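Local coordinates for glycerol dehydratase (Clostridium butyricum, PDB 1R9D), which probably catalyses the dehydration of glycerol without coenzyme B12, as a member of the glycyl radical enzyme family, at residues Phe478-Met488 and Leu560-Phe568; Cys684-Ala695 and Leu722-Phe732. All coordinates share one frame; numbering follows the deposited sequence.

In the fold
Contact 1 closes before contact 2 opens along the chain. Their centres lie about 28 Å apart and their nearest atoms about 10 Å, so they never touch. Contact 1, its centre about 37 Å from the chain's centre, joins the start of helix 484-516 to helix 553-569 within the pyruvate formate lyase-like range. Contact 2, its centre about 21 Å from that point, joins helix 680-687 and the loop after it to the end of helix 712-728, in the range holding Gly763, the predicted radical site, whose radical is absent here. Helix 607-624 touches both. Contact 1 is thus peripheral helix packing, whereas contact 2 leads into strand 733-738 and sets its Phe732 side chain about 12 Å from bound glycerol.

Contact 1. Residues Phe478-Met488 and Leu560-Phe568; sequences FEEMKSFDEFM and LVAVKKIVF
Val563 O holds two backbone N-H groups, Val567 N at 3.1 Å and Phe568 N at 3.3 Å, which makes a pi-type turn of helix 553-569. From it Phe568 reaches the start of helix 484-516, two helices of the pyruvate formate lyase-like region packing near the chain's edge. That start is a capping box: Ser483 OG accepts from Glu486 N, and Glu486 OE1 accepts from Ser483 N at 3.1 Å, met on the anti side but 32° out of the carboxylate plane. Phe568 lays one face on the Ser483-Phe484 peptide, with its CD2 3.6 Å from Ser483 C. Val567 CG1 covers the opposite face, while Phe478 CE2 and Met481 CB approach CZ of Phe568. Phe484 is a knob in a hole made by Leu560, Val563, Lys564 and Phe568. With CG anti to the backbone N (chi1 -176°), the Phe484 ring lies across the roughly antiparallel partner helix, and Lys564 CB stands 3.6 Å from the centroid of the Phe484 ring in a CH-pi contact. The Lys564 ammonium continues to a salt bridge with Asp569. Phe487 carries Val563 CG1 over one face, and at its edge, in the ring plane, Leu560 CD2 comes within 3.5 Å of Phe487 CE2.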
loop_
_atom_site.group_PDB
_atom_site.type_symbol
_atom_site.label_atom_id
_atom_site.label_comp_id
_atom_site.label_asym_id
_atom_site.label_seq_id
_atom_site.Cartn_x
_atom_site.Cartn_y
_atom_site.Cartn_z
ATOM N N PHE A 478 -4.102 14.031 44.521
ATOM C CA PHE A 478 -3.070 13.636 45.473
ATOM C C PHE A 478 -3.410 14.083 46.900
ATOM O O PHE A 478 -3.152 13.359 47.861
ATOM C CB PHE A 478 -1.725 14.240 45.059
ATOM C CG PHE A 478 -0.573 13.803 45.916
ATOM C CD1 PHE A 478 0.427 14.703 46.263
ATOM C CD2 PHE A 478 -0.475 12.488 46.361
ATOM C CE1 PHE A 478 1.510 14.301 47.042
ATOM C CE2 PHE A 478 0.604 12.074 47.140
ATOM C CZ PHE A 478 1.599 12.983 47.482
ATOM N N GLU A 479 -3.989 15.274 47.027
ATOM C CA GLU A 479 -4.355 15.824 48.334
ATOM C C GLU A 479 -5.340 14.952 49.098
ATOM O O GLU A 479 -5.382 14.987 50.327
ATOM C CB GLU A 479 -4.963 17.225 48.184
ATOM C CG GLU A 479 -4.054 18.243 47.520
ATOM C CD GLU A 479 -4.248 18.315 46.016
ATOM O OE1 GLU A 479 -4.237 17.253 45.354
ATOM O OE2 GLU A 479 -4.403 19.442 45.499
ATOM N N GLU A 480 -6.127 14.169 48.370
ATOM C CA GLU A 480 -7.130 13.310 48.986
ATOM C C GLU A 480 -6.679 11.880 49.256
ATOM O O GLU A 480 -7.432 11.091 49.832
ATOM C CB GLU A 480 -8.381 13.278 48.107
ATOM C CG GLU A 480 -9.077 14.618 47.968
ATOM C CD GLU A 480 -10.104 14.619 46.856
ATOM O OE1 GLU A 480 -10.891 13.651 46.772
ATOM O OE2 GLU A 480 -10.129 15.590 46.069
ATOM N N MET A 481 -5.461 11.540 48.844
ATOM C CA MET A 481 -4.952 10.189 49.053
ATOM C C MET A 481 -4.583 9.919 50.504
ATOM O O MET A 481 -3.948 10.744 51.159
ATOM C CB MET A 481 -3.735 9.939 48.167
ATOM C CG MET A 481 -4.054 9.904 46.692
ATOM S SD MET A 481 -2.598 9.544 45.703
ATOM C CE MET A 481 -3.317 9.598 44.057
ATOM N N LYS A 482 -4.973 8.748 50.995
ATOM C CA LYS A 482 -4.686 8.368 52.372
ATOM C C LYS A 482 -3.715 7.196 52.465
ATOM O O LYS A 482 -3.258 6.853 53.554
ATOM C CB LYS A 482 -5.986 8.015 53.094
ATOM C CG LYS A 482 -6.991 9.156 53.139
ATOM C CD LYS A 482 -8.292 8.722 53.803
ATOM C CE LYS A 482 -9.330 9.837 53.772
ATOM N NZ LYS A 482 -10.644 9.380 54.316
ATOM N N SER A 483 -3.395 6.586 51.325
ATOM C CA SER A 483 -2.476 5.450 51.313
ATOM C C SER A 483 -1.548 5.465 50.104
ATOM O O SER A 483 -1.874 6.026 49.059
ATOM C CB SER A 483 -3.258 4.138 51.308
ATOM O OG SER A 483 -3.891 3.945 50.053
ATOM N N PHE A 484 -0.395 4.825 50.257
ATOM C CA PHE A 484 0.581 4.749 49.181
ATOM C C PHE A 484 0.021 3.874 48.060
ATOM O O PHE A 484 0.391 4.025 46.895
ATOM C CB PHE A 484 1.892 4.166 49.708
ATOM C CG PHE A 484 2.989 4.127 48.687
ATOM C CD1 PHE A 484 3.462 5.299 48.111
ATOM C CD2 PHE A 484 3.549 2.915 48.300
ATOM C CE1 PHE A 484 4.481 5.269 47.161
ATOM C CE2 PHE A 484 4.570 2.872 47.348
ATOM C CZ PHE A 484 5.035 4.055 46.779
ATOM N N ASP A 485 -0.882 2.965 48.417
ATOM C CA ASP A 485 -1.500 2.077 47.438
ATOM C C ASP A 485 -2.302 2.886 46.426
ATOM O O ASP A 485 -2.332 2.557 45.238
ATOM C CB ASP A 485 -2.423 1.077 48.135
ATOM C CG ASP A 485 -1.711 0.279 49.208
ATOM O OD1 ASP A 485 -1.259 0.885 50.209
ATOM O OD2 ASP A 485 -1.600 -0.955 49.050
ATOM N N GLU A 486 -2.957 3.942 46.902
ATOM C CA GLU A 486 -3.750 4.804 46.029
ATOM C C GLU A 486 -2.815 5.562 45.097
ATOM O O GLU A 486 -3.171 5.879 43.961
ATOM C CB GLU A 486 -4.557 5.814 46.846
ATOM C CG GLU A 486 -5.626 5.214 47.745
ATOM C CD GLU A 486 -6.371 6.284 48.527
ATOM O OE1 GLU A 486 -5.706 7.063 49.243
ATOM O OE2 GLU A 486 -7.616 6.350 48.426
ATOM N N PHE A 487 -1.620 5.858 45.596
ATOM C CA PHE A 487 -0.626 6.575 44.812
ATOM C C PHE A 487 -0.133 5.696 43.665
ATOM O O PHE A 487 -0.083 6.131 42.517
ATOM C CB PHE A 487 0.560 6.971 45.690
ATOM C CG PHE A 487 1.553 7.848 44.990
ATOM C CD1 PHE A 487 1.315 9.211 44.847
ATOM C CD2 PHE A 487 2.708 7.309 44.438
ATOM C CE1 PHE A 487 2.211 10.026 44.161
ATOM C CE2 PHE A 487 3.614 8.116 43.748
ATOM C CZ PHE A 487 3.363 9.479 43.609
ATOM N N MET A 488 0.229 4.459 43.983
ATOM C CA MET A 488 0.713 3.531 42.970
ATOM C C MET A 488 -0.346 3.232 41.915
ATOM O O MET A 488 -0.015 2.948 40.764
ATOM C CB MET A 488 1.183 2.224 43.617
ATOM C CG MET A 488 2.486 2.350 44.400
ATOM S SD MET A 488 3.848 3.036 43.415
ATOM C CE MET A 488 4.231 1.638 42.329
ATOM N N LEU A 560 9.530 7.349 44.709
ATOM C CA LEU A 560 8.477 6.512 45.277
ATOM C C LEU A 560 8.708 6.201 46.755
ATOM O O LEU A 560 7.774 6.261 47.552
ATOM C CB LEU A 560 8.337 5.206 44.485
ATOM C CG LEU A 560 7.753 5.349 43.073
ATOM C CD1 LEU A 560 7.687 3.981 42.391
ATOM C CD2 LEU A 560 6.372 5.962 43.154
ATOM N N VAL A 561 9.942 5.877 47.130
ATOM C CA VAL A 561 10.205 5.566 48.531
ATOM C C VAL A 561 10.070 6.809 49.407
ATOM O O VAL A 561 9.696 6.711 50.580
ATOM C CB VAL A 561 11.606 4.922 48.742
ATOM C CG1 VAL A 561 12.702 5.979 48.706
ATOM C CG2 VAL A 561 11.620 4.162 50.078
ATOM N N ALA A 562 10.360 7.976 48.841
ATOM C CA ALA A 562 10.246 9.218 49.598
ATOM C C ALA A 562 8.772 9.505 49.877
ATOM O O ALA A 562 8.401 9.878 50.991
ATOM C CB ALA A 562 10.874 10.372 48.827
ATOM N N VAL A 563 7.931 9.325 48.862
ATOM C CA VAL A 563 6.499 9.557 49.012
ATOM C C VAL A 563 5.918 8.594 50.048
ATOM O O VAL A 563 5.188 9.003 50.953
ATOM C CB VAL A 563 5.760 9.372 47.656
ATOM C CG1 VAL A 563 4.256 9.333 47.869
ATOM C CG2 VAL A 563 6.117 10.509 46.719
ATOM N N LYS A 564 6.263 7.317 49.920
ATOM C CA LYS A 564 5.774 6.293 50.835
ATOM C C LYS A 564 6.192 6.507 52.289
ATOM O O LYS A 564 5.372 6.373 53.197
ATOM C CB LYS A 564 6.250 4.909 50.384
ATOM C CG LYS A 564 5.836 3.786 51.326
ATOM C CD LYS A 564 6.418 2.447 50.899
ATOM C CE LYS A 564 6.140 1.371 51.936
ATOM N NZ LYS A 564 6.856 1.638 53.226
ATOM N N LYS A 565 7.463 6.836 52.502
ATOM C CA LYS A 565 7.997 7.040 53.850
ATOM C C LYS A 565 7.685 8.382 54.497
ATOM O O LYS A 565 7.129 8.440 55.596
ATOM C CB LYS A 565 9.517 6.864 53.852
ATOM C CG LYS A 565 10.000 5.449 53.606
ATOM C CD LYS A 565 11.522 5.387 53.679
ATOM C CE LYS A 565 12.048 5.799 55.054
ATOM N NZ LYS A 565 11.790 4.764 56.100
ATOM N N ILE A 566 8.068 9.459 53.822
ATOM C CA ILE A 566 7.870 10.803 54.346
ATOM C C ILE A 566 6.416 11.252 54.421
ATOM O O ILE A 566 6.029 11.950 55.356
ATOM C CB ILE A 566 8.664 11.838 53.514
ATOM C CG1 ILE A 566 10.140 11.432 53.440
ATOM C CG2 ILE A 566 8.537 13.221 54.138
ATOM C CD1 ILE A 566 10.814 11.292 54.791
ATOM N N VAL A 567 5.605 10.850 53.449
ATOM C CA VAL A 567 4.207 11.256 53.431
ATOM C C VAL A 567 3.219 10.276 54.057
ATOM O O VAL A 567 2.501 10.630 54.991
ATOM C CB VAL A 567 3.737 11.560 51.990
ATOM C CG1 VAL A 567 2.279 11.986 51.995
ATOM C CG2 VAL A 567 4.598 12.655 51.381
ATOM N N PHE A 568 3.175 9.045 53.557
ATOM C CA PHE A 568 2.216 8.081 54.079
ATOM C C PHE A 568 2.593 7.278 55.318
ATOM O O PHE A 568 1.721 6.955 56.120
ATOM C CB PHE A 568 1.778 7.125 52.964
ATOM C CG PHE A 568 1.095 7.815 51.816
ATOM C CD1 PHE A 568 1.780 8.074 50.635
ATOM C CD2 PHE A 568 -0.224 8.243 51.935
ATOM C CE1 PHE A 568 1.161 8.753 49.584
ATOM C CE2 PHE A 568 -0.851 8.921 50.893
ATOM C CZ PHE A 568 -0.156 9.178 49.714
#

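Contact 2. Residues Cys684-Ala695 and Leu722-Phe732; sequences CNSVSKLDHFIA and LIRSYFDQKGF
Two first torsions bring the Tyr726 hydroxyl to the His692 ring: CG of Tyr726 lies anti to the backbone N (chi1 175°), sending the ring from the last turn of helix 712-728 toward Val687, and CG of His692 lies anti to its carbonyl carbon (chi1 -66°), with His692 CE1 3.4 Å from Tyr726 OH. The helix stops in a Schellman motif and leads through Phe732 into strand 733-738, in the glycine radical range. Lys730, at positive phi, is the C-prime residue, with Gly731 N bonded to Tyr726 O and Lys730 N to Phe727 O. This reversal lays Gly731 CA over one face of the Tyr726 ring and also over a face of His692, while Phe732 CB comes to 3.6 Å from His692 ND1. Helix 680-687 packs along the ring edge and hydroxyl of Tyr726. Cys684 CB packs on Tyr726 CD1, its sulfur makes an oblique sulfur-aromatic contact, and Val687 CG1 lies 3.3 Å from Tyr726 OH. Ser688 CB rests 3.5 Å from Gln729 CB. His692 NE2 donates to Val687 O at 2.9 Å, a fairly straight bond of 160° from above the carbonyl plane; Leu690 N reaches the same oxygen from the opposite face of that plane. Two waters bridge the segments, one joining Asn685 OD1 to Ser725 OG, the other His692 N to Lys730 O. His692 O, 3.6 Å from Phe732 CD1 at that ring's edge, is buried without a polar partner. Since ND1 also bonds to Thr699, both imidazole nitrogens are engaged, which should fix the rotation of the ring against Gly731 and Phe732.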
loop_
_atom_site.group_PDB
_atom_site.type_symbol
_atom_site.label_atom_id
_atom_site.label_comp_id
_atom_site.label_asym_id
_atom_site.label_seq_id
_atom_site.Cartn_x
_atom_site.Cartn_y
_atom_site.Cartn_z
ATOM N N CYS A 684 26.217 -2.285 42.728
ATOM C CA CYS A 684 25.922 -3.413 41.849
ATOM C C CYS A 684 24.805 -4.262 42.443
ATOM O O CYS A 684 23.896 -4.693 41.733
ATOM C CB CYS A 684 27.161 -4.290 41.646
ATOM S SG CYS A 684 28.408 -3.627 40.497
ATOM N N ASN A 685 24.878 -4.509 43.747
ATOM C CA ASN A 685 23.860 -5.313 44.411
ATOM C C ASN A 685 22.481 -4.679 44.243
ATOM O O ASN A 685 21.495 -5.378 43.996
ATOM C CB ASN A 685 24.189 -5.483 45.903
ATOM C CG ASN A 685 25.394 -6.385 46.139
ATOM O OD1 ASN A 685 25.834 -7.102 45.242
ATOM N ND2 ASN A 685 25.919 -6.366 47.360
ATOM N N SER A 686 22.408 -3.356 44.374
ATOM C CA SER A 686 21.140 -2.649 44.214
ATOM C C SER A 686 20.584 -2.782 42.805
ATOM O O SER A 686 19.411 -3.091 42.616
ATOM C CB SER A 686 21.299 -1.157 44.516
ATOM O OG SER A 686 21.369 -0.911 45.907
ATOM N N VAL A 687 21.424 -2.520 41.811
ATOM C CA VAL A 687 20.975 -2.597 40.428
ATOM C C VAL A 687 20.539 -4.006 40.038
ATOM O O VAL A 687 19.606 -4.182 39.244
ATOM C CB VAL A 687 22.081 -2.102 39.469
ATOM C CG1 VAL A 687 21.622 -2.215 38.020
ATOM C CG2 VAL A 687 22.420 -0.656 39.797
ATOM N N SER A 688 21.194 -5.012 40.609
ATOM C CA SER A 688 20.862 -6.393 40.283
ATOM C C SER A 688 19.465 -6.804 40.753
ATOM O O SER A 688 18.935 -7.818 40.304
ATOM C CB SER A 688 21.911 -7.351 40.866
ATOM O OG SER A 688 21.803 -7.449 42.277
ATOM N N LYS A 689 18.856 -6.015 41.633
ATOM C CA LYS A 689 17.523 -6.346 42.137
ATOM C C LYS A 689 16.397 -6.041 41.150
ATOM O O LYS A 689 15.277 -6.533 41.305
ATOM C CB LYS A 689 17.268 -5.622 43.459
ATOM C CG LYS A 689 18.198 -6.066 44.585
ATOM C CD LYS A 689 18.110 -5.116 45.764
ATOM C CE LYS A 689 19.116 -5.487 46.844
ATOM N NZ LYS A 689 19.143 -4.465 47.935
ATOM N N LEU A 690 16.685 -5.222 40.142
ATOM C CA LEU A 690 15.685 -4.892 39.132
ATOM C C LEU A 690 15.431 -6.138 38.280
ATOM O O LEU A 690 16.232 -7.074 38.290
ATOM C CB LEU A 690 16.199 -3.768 38.232
ATOM C CG LEU A 690 16.710 -2.497 38.912
ATOM C CD1 LEU A 690 17.347 -1.583 37.856
ATOM C CD2 LEU A 690 15.565 -1.795 39.632
ATOM N N ASP A 691 14.320 -6.152 37.549
ATOM C CA ASP A 691 13.997 -7.285 36.676
ATOM C C ASP A 691 14.654 -7.056 35.310
ATOM O O ASP A 691 14.084 -6.393 34.439
ATOM C CB ASP A 691 12.479 -7.415 36.499
ATOM C CG ASP A 691 12.083 -8.660 35.717
ATOM O OD1 ASP A 691 12.943 -9.223 35.007
ATOM O OD2 ASP A 691 10.904 -9.071 35.804
ATOM N N HIS A 692 15.854 -7.597 35.131
ATOM C CA HIS A 692 16.589 -7.444 33.875
ATOM C C HIS A 692 16.136 -8.428 32.793
ATOM O O HIS A 692 16.581 -8.343 31.645
ATOM C CB HIS A 692 18.085 -7.622 34.132
ATOM C CG HIS A 692 18.685 -6.545 34.982
ATOM N ND1 HIS A 692 19.172 -5.366 34.458
ATOM C CD2 HIS A 692 18.879 -6.469 36.321
ATOM C CE1 HIS A 692 19.644 -4.612 35.435
ATOM N NE2 HIS A 692 19.480 -5.258 36.577
ATOM N N PHE A 693 15.262 -9.364 33.155
ATOM C CA PHE A 693 14.764 -10.343 32.191
ATOM C C PHE A 693 13.620 -9.778 31.352
ATOM O O PHE A 693 13.545 -10.022 30.149
ATOM C CB PHE A 693 14.265 -11.614 32.907
ATOM C CG PHE A 693 15.358 -12.443 33.528
ATOM C CD1 PHE A 693 15.894 -12.106 34.767
ATOM C CD2 PHE A 693 15.840 -13.578 32.877
ATOM C CE1 PHE A 693 16.893 -12.887 35.353
ATOM C CE2 PHE A 693 16.838 -14.366 33.451
ATOM C CZ PHE A 693 17.366 -14.022 34.693
ATOM N N ILE A 694 12.723 -9.030 31.990
ATOM C CA ILE A 694 11.572 -8.467 31.285
ATOM C C ILE A 694 11.986 -7.334 30.345
ATOM O O ILE A 694 11.379 -7.143 29.291
ATOM C CB ILE A 694 10.502 -7.957 32.285
ATOM C CG1 ILE A 694 9.185 -7.704 31.545
ATOM C CG2 ILE A 694 10.978 -6.685 32.975
ATOM C CD1 ILE A 694 8.005 -7.413 32.461
ATOM N N ALA A 695 13.020 -6.592 30.734
ATOM C CA ALA A 695 13.535 -5.496 29.913
ATOM C C ALA A 695 14.505 -6.092 28.897
ATOM O O ALA A 695 15.690 -5.751 28.873
ATOM C CB ALA A 695 14.256 -4.476 30.795
ATOM N N LEU A 722 34.280 -7.694 40.406
ATOM C CA LEU A 722 33.123 -6.812 40.469
ATOM C C LEU A 722 32.117 -7.190 39.387
ATOM O O LEU A 722 30.916 -7.291 39.647
ATOM C CB LEU A 722 33.561 -5.362 40.266
ATOM C CG LEU A 722 32.493 -4.272 40.385
ATOM C CD1 LEU A 722 32.138 -4.058 41.849
ATOM C CD2 LEU A 722 33.017 -2.975 39.781
ATOM N N ILE A 723 32.614 -7.403 38.173
ATOM C CA ILE A 723 31.756 -7.759 37.051
ATOM C C ILE A 723 31.089 -9.116 37.267
ATOM O O ILE A 723 29.876 -9.251 37.111
ATOM C CB ILE A 723 32.561 -7.780 35.725
ATOM C CG1 ILE A 723 33.046 -6.360 35.399
ATOM C CG2 ILE A 723 31.704 -8.339 34.597
ATOM C CD1 ILE A 723 34.101 -6.293 34.285
ATOM N N ARG A 724 31.876 -10.118 37.630
ATOM C CA ARG A 724 31.319 -11.447 37.845
ATOM C C ARG A 724 30.246 -11.484 38.926
ATOM O O ARG A 724 29.253 -12.196 38.792
ATOM C CB ARG A 724 32.433 -12.440 38.172
ATOM C CG ARG A 724 33.246 -12.839 36.952
ATOM C CD ARG A 724 34.440 -13.682 37.331
ATOM N NE ARG A 724 35.099 -14.256 36.159
ATOM C CZ ARG A 724 36.327 -14.765 36.176
ATOM N NH1 ARG A 724 37.027 -14.764 37.303
ATOM N NH2 ARG A 724 36.856 -15.278 35.072
ATOM N N SER A 725 30.433 -10.716 39.993
ATOM C CA SER A 725 29.453 -10.703 41.074
ATOM C C SER A 725 28.139 -10.084 40.613
ATOM O O SER A 725 27.060 -10.563 40.964
ATOM C CB SER A 725 29.984 -9.927 42.281
ATOM O OG SER A 725 28.985 -9.842 43.286
ATOM N N TYR A 726 28.225 -9.010 39.834
ATOM C CA TYR A 726 27.023 -8.358 39.335
ATOM C C TYR A 726 26.278 -9.298 38.381
ATOM O O TYR A 726 25.051 -9.427 38.447
ATOM C CB TYR A 726 27.388 -7.046 38.624
ATOM C CG TYR A 726 26.221 -6.343 37.962
ATOM C CD1 TYR A 726 25.105 -5.935 38.703
ATOM C CD2 TYR A 726 26.228 -6.092 36.589
ATOM C CE1 TYR A 726 24.028 -5.299 38.090
ATOM C CE2 TYR A 726 25.161 -5.460 35.969
ATOM C CZ TYR A 726 24.061 -5.067 36.721
ATOM O OH TYR A 726 22.991 -4.482 36.086
ATOM N N PHE A 727 27.021 -9.968 37.506
ATOM C CA PHE A 727 26.407 -10.887 36.556
ATOM C C PHE A 727 25.854 -12.140 37.236
ATOM O O PHE A 727 24.837 -12.672 36.807
ATOM C CB PHE A 727 27.407 -11.261 35.452
ATOM C CG PHE A 727 27.584 -10.185 34.405
ATOM C CD1 PHE A 727 26.907 -8.971 34.507
ATOM C CD2 PHE A 727 28.432 -10.384 33.321
ATOM C CE1 PHE A 727 27.078 -7.967 33.537
ATOM C CE2 PHE A 727 28.607 -9.392 32.356
ATOM C CZ PHE A 727 27.933 -8.188 32.463
ATOM N N ASP A 728 26.510 -12.608 38.295
ATOM C CA ASP A 728 26.009 -13.783 39.007
ATOM C C ASP A 728 24.672 -13.439 39.664
ATOM O O ASP A 728 23.822 -14.316 39.859
ATOM C CB ASP A 728 26.998 -14.251 40.081
ATOM C CG ASP A 728 28.279 -14.827 39.493
ATOM O OD1 ASP A 728 28.271 -15.246 38.311
ATOM O OD2 ASP A 728 29.295 -14.874 40.220
ATOM N N GLN A 729 24.496 -12.158 39.991
ATOM C CA GLN A 729 23.270 -11.657 40.617
ATOM C C GLN A 729 22.207 -11.329 39.568
ATOM O O GLN A 729 21.162 -10.760 39.884
ATOM C CB GLN A 729 23.562 -10.395 41.437
ATOM C CG GLN A 729 24.525 -10.569 42.608
ATOM C CD GLN A 729 23.838 -11.013 43.878
ATOM O OE1 GLN A 729 23.563 -12.198 44.071
ATOM N NE2 GLN A 729 23.543 -10.059 44.755
ATOM N N LYS A 730 22.497 -11.680 38.318
ATOM C CA LYS A 730 21.588 -11.482 37.194
ATOM C C LYS A 730 21.521 -10.084 36.593
ATOM O O LYS A 730 20.474 -9.669 36.099
ATOM C CB LYS A 730 20.174 -11.958 37.565
ATOM C CG LYS A 730 20.120 -13.418 38.023
ATOM C CD LYS A 730 20.742 -14.342 36.993
ATOM C CE LYS A 730 20.740 -15.793 37.459
ATOM N NZ LYS A 730 21.452 -16.656 36.476
ATOM N N GLY A 731 22.635 -9.357 36.639
ATOM C CA GLY A 731 22.677 -8.041 36.027
ATOM C C GLY A 731 22.794 -8.272 34.527
ATOM O O GLY A 731 23.291 -9.319 34.105
ATOM N N PHE A 732 22.364 -7.298 33.730
ATOM C CA PHE A 732 22.358 -7.400 32.268
ATOM C C PHE A 732 23.638 -6.917 31.580
ATOM O O PHE A 732 24.220 -7.618 30.742
ATOM C CB PHE A 732 21.171 -6.584 31.737
ATOM C CG PHE A 732 20.795 -6.879 30.311
ATOM C CD1 PHE A 732 19.675 -7.656 30.024
ATOM C CD2 PHE A 732 21.527 -6.342 29.254
ATOM C CE1 PHE A 732 19.284 -7.892 28.702
ATOM C CE2 PHE A 732 21.146 -6.573 27.927
ATOM C CZ PHE A 732 20.021 -7.349 27.653
HETATM O O HOH W 1 27.517 -7.573 42.896
HETATM O O HOH W 2 17.325 -9.616 36.802
#